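Local coordinates for protein yojF (Bacillus subtilis, PDB 1NJH) that is of unknown function and belongs to the DUF1806 family, folding as a largely antiparallel beta sheet with one short helix packed against it, at residues A14-Y19 against L110-K115. Sequence-based numbering, arbitrary orientation. Where two conformers were deposited one is given.
Sequences ASLERY and LQISEK
Ile-112 packs against both Tyr-19 and Leu-16 with different branches of its side chain. Its CG2 methyl lies over one face of the Tyr-19 ring in a CH-pi contact. The methyl is 4.1 Å from the ring centroid of Tyr-19 and 23° off the normal. It sits nearest the CB end of the ring, with Ile-112 CG2 3.8 Å from Tyr-19 CG. The other branch, with CG1 anti to the carbonyl carbon (chi1 -54°), carries CD1 to Leu-16. There Ile-112 CD1 meets Leu-16 CD2 at 3.8 Å, and the two side chains cross nearly at right angles. Leu-95, Leu-72 and Tyr-57 close in around this apolar group.

Glu-114 approaches the edge of the same ring, with its CG 4.0 Å from Tyr-19 CE1. Ring and carboxylate planes are 69° apart. No hydrogen bond joins the two segments directly. Polar ends are linked through Asn-93 instead: its backbone O accepts a bond from Tyr-19 OH, and its ND2 donates one to Glu-114 OE2.

The contact joins the last turn of helix 9-18 and Tyr-19 to the end of strand 106-113 and Glu-114: a lone helix packed on one face of an antiparallel sheet.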
ATOM      1  N   ALA A  14       7.155  19.098   8.800  1.00 29.28           N
ATOM      2  CA  ALA A  14       8.466  19.118   9.435  1.00 29.91           C
ATOM      3  C   ALA A  14       8.904  17.702   9.799  1.00 29.19           C
ATOM      4  O   ALA A  14      10.076  17.355   9.693  1.00 28.86           O
ATOM      5  CB  ALA A  14       8.429  19.993  10.686  1.00 32.54           C
ATOM      6  N   SER A  15       7.953  16.881  10.229  1.00 27.37           N
ATOM      7  CA  SER A  15       8.258  15.504  10.606  1.00 25.92           C
ATOM      8  C   SER A  15       8.631  14.655   9.384  1.00 24.56           C
ATOM      9  O   SER A  15       9.538  13.819   9.443  1.00 22.00           O
ATOM     10  CB  SER A  15       7.053  14.885  11.323  1.00 30.84           C
ATOM     11  OG  SER A  15       7.344  13.569  11.767  1.00 37.79           O
ATOM     12  N   LEU A  16       7.934  14.871   8.273  1.00 23.24           N
ATOM     13  CA  LEU A  16       8.226  14.118   7.058  1.00 23.34           C
ATOM     14  C   LEU A  16       9.637  14.418   6.565  1.00 24.41           C
ATOM     15  O   LEU A  16      10.382  13.510   6.211  1.00 23.20           O
ATOM     16  CB  LEU A  16       7.212  14.442   5.952  1.00 20.85           C
ATOM     17  CG  LEU A  16       5.753  14.004   6.139  1.00 18.78           C
ATOM     18  CD1 LEU A  16       4.877  14.669   5.063  1.00 20.06           C
ATOM     19  CD2 LEU A  16       5.618  12.483   6.030  1.00 16.22           C
ATOM     20  N   GLU A  17      10.014  15.693   6.547  1.00 26.64           N
ATOM     21  CA  GLU A  17      11.342  16.071   6.076  1.00 27.81           C
ATOM     22  C   GLU A  17      12.423  15.478   6.974  1.00 28.96           C
ATOM     23  O   GLU A  17      13.555  15.258   6.547  1.00 30.11           O
ATOM     24  CB  GLU A  17      11.438  17.600   6.019  1.00 26.54           C
ATOM     25  CG  GLU A  17      10.278  18.178   5.236  1.00 29.04           C
ATOM     26  CD  GLU A  17      10.258  19.687   5.163  1.00 33.37           C
ATOM     27  OE1 GLU A  17      10.699  20.345   6.131  1.00 36.45           O
ATOM     28  OE2 GLU A  17       9.766  20.213   4.142  1.00 32.97           O
ATOM     29  N   ARG A  18      12.051  15.204   8.217  0.50 29.66           N
ATOM     30  CA  ARG A  18      12.961  14.627   9.194  0.50 32.40           C
ATOM     31  C   ARG A  18      13.455  13.250   8.744  0.50 30.46           C
ATOM     32  O   ARG A  18      14.637  12.930   8.877  0.53 32.14           O
ATOM     33  CB  ARG A  18      12.240  14.499  10.536  0.50 36.84           C
ATOM     34  CG  ARG A  18      13.084  13.985  11.688  0.50 42.03           C
ATOM     35  CD  ARG A  18      12.183  13.576  12.846  0.41 46.80           C
ATOM     36  NE  ARG A  18      11.185  14.602  13.142  0.47 49.87           N
ATOM     37  CZ  ARG A  18      10.131  14.417  13.931  0.58 51.30           C
ATOM     38  NH1 ARG A  18       9.930  13.241  14.509  0.55 52.51           N
ATOM     39  NH2 ARG A  18       9.273  15.407  14.136  0.56 51.79           N
ATOM     40  N   TYR A  19      12.544  12.446   8.199  1.00 27.53           N
ATOM     41  CA  TYR A  19      12.866  11.088   7.758  1.00 25.62           C
ATOM     42  C   TYR A  19      13.324  10.985   6.308  1.00 25.57           C
ATOM     43  O   TYR A  19      13.591   9.886   5.827  1.00 26.36           O
ATOM     44  CB  TYR A  19      11.654  10.159   7.920  1.00 24.95           C
ATOM     45  CG  TYR A  19      11.092  10.075   9.313  1.00 30.87           C
ATOM     46  CD1 TYR A  19      11.687   9.275  10.286  1.00 35.37           C
ATOM     47  CD2 TYR A  19       9.959  10.806   9.662  1.00 32.26           C
ATOM     48  CE1 TYR A  19      11.157   9.208  11.582  1.00 36.04           C
ATOM     49  CE2 TYR A  19       9.430  10.749  10.943  1.00 37.44           C
ATOM     50  CZ  TYR A  19      10.032   9.952  11.897  1.00 36.79           C
ATOM     51  OH  TYR A  19       9.509   9.932  13.170  1.00 41.39           O
ATOM     52  N   LEU A 110      -0.947   5.549   7.689  1.00 16.83           N
ATOM     53  CA  LEU A 110       0.385   5.674   7.086  1.00 13.94           C
ATOM     54  C   LEU A 110       1.297   5.965   8.264  1.00 14.86           C
ATOM     55  O   LEU A 110       1.084   6.939   9.002  1.00 17.47           O
ATOM     56  CB  LEU A 110       0.468   6.815   6.056  1.00 14.28           C
ATOM     57  CG  LEU A 110       1.887   7.039   5.489  1.00 16.83           C
ATOM     58  CD1 LEU A 110       2.393   5.806   4.736  1.00 16.48           C
ATOM     59  CD2 LEU A 110       1.884   8.276   4.558  1.00 15.57           C
ATOM     60  N   GLN A 111       2.287   5.099   8.469  1.00 16.48           N
ATOM     61  CA  GLN A 111       3.226   5.238   9.576  1.00 16.08           C
ATOM     62  C   GLN A 111       4.665   5.108   9.055  1.00 16.35           C
ATOM     63  O   GLN A 111       4.945   4.278   8.189  1.00 12.80           O
ATOM     64  CB  GLN A 111       2.953   4.152  10.622  1.00 16.50           C
ATOM     65  CG  GLN A 111       1.480   3.977  11.015  1.00 18.67           C
ATOM     66  CD  GLN A 111       1.325   2.997  12.172  1.00 22.73           C
ATOM     67  OE1 GLN A 111       2.126   2.080  12.318  1.00 23.85           O
ATOM     68  NE2 GLN A 111       0.300   3.187  12.987  1.00 24.72           N
ATOM     69  N   ILE A 112       5.570   5.916   9.609  1.00 13.97           N
ATOM     70  CA  ILE A 112       6.972   5.945   9.205  1.00 14.93           C
ATOM     71  C   ILE A 112       7.853   5.796  10.443  1.00 18.61           C
ATOM     72  O   ILE A 112       7.637   6.491  11.431  1.00 18.40           O
ATOM     73  CB  ILE A 112       7.291   7.301   8.507  1.00 16.04           C
ATOM     74  CG1 ILE A 112       6.305   7.517   7.351  1.00 16.94           C
ATOM     75  CG2 ILE A 112       8.739   7.326   8.036  1.00 18.54           C
ATOM     76  CD1 ILE A 112       6.392   8.859   6.647  1.00 20.77           C
ATOM     77  N   SER A 113       8.850   4.919  10.359  1.00 19.02           N
ATOM     78  CA  SER A 113       9.761   4.658  11.474  1.00 21.06           C
ATOM     79  C   SER A 113      11.165   4.325  10.990  1.00 21.97           C
ATOM     80  O   SER A 113      11.346   3.797   9.897  1.00 18.98           O
ATOM     81  CB  SER A 113       9.222   3.488  12.305  1.00 23.03           C
ATOM     82  OG  SER A 113      10.066   3.197  13.419  1.00 24.57           O
ATOM     83  N   GLU A 114      12.166   4.635  11.812  1.00 22.39           N
ATOM     84  CA  GLU A 114      13.540   4.332  11.467  1.00 25.48           C
ATOM     85  C   GLU A 114      13.805   2.845  11.723  1.00 24.41           C
ATOM     86  O   GLU A 114      14.771   2.276  11.220  1.00 25.85           O
ATOM     87  CB  GLU A 114      14.491   5.188  12.303  1.00 31.25           C
ATOM     88  CG  GLU A 114      14.195   6.674  12.217  1.00 41.20           C
ATOM     89  CD  GLU A 114      15.078   7.504  13.128  1.00 45.15           C
ATOM     90  OE1 GLU A 114      16.301   7.560  12.880  1.00 49.66           O
ATOM     91  OE2 GLU A 114      14.548   8.098  14.093  1.00 49.42           O
ATOM     92  N   LYS A 115      12.930   2.214  12.498  1.00 24.51           N
ATOM     93  CA  LYS A 115      13.078   0.797  12.805  1.00 24.68           C
ATOM     94  C   LYS A 115      11.823   0.029  12.410  1.00 21.94           C
ATOM     95  O   LYS A 115      10.754   0.610  12.293  1.00 20.68           O
ATOM     96  CB  LYS A 115      13.320   0.604  14.302  1.00 27.90           C
ATOM     97  CG  LYS A 115      14.623   1.180  14.806  1.00 32.69           C
ATOM     98  CD  LYS A 115      14.713   1.002  16.308  1.00 39.67           C
ATOM     99  CE  LYS A 115      15.955   1.654  16.878  1.00 44.06           C
ATOM    100  NZ  LYS A 115      15.951   1.545  18.365  1.00 50.40           N
TER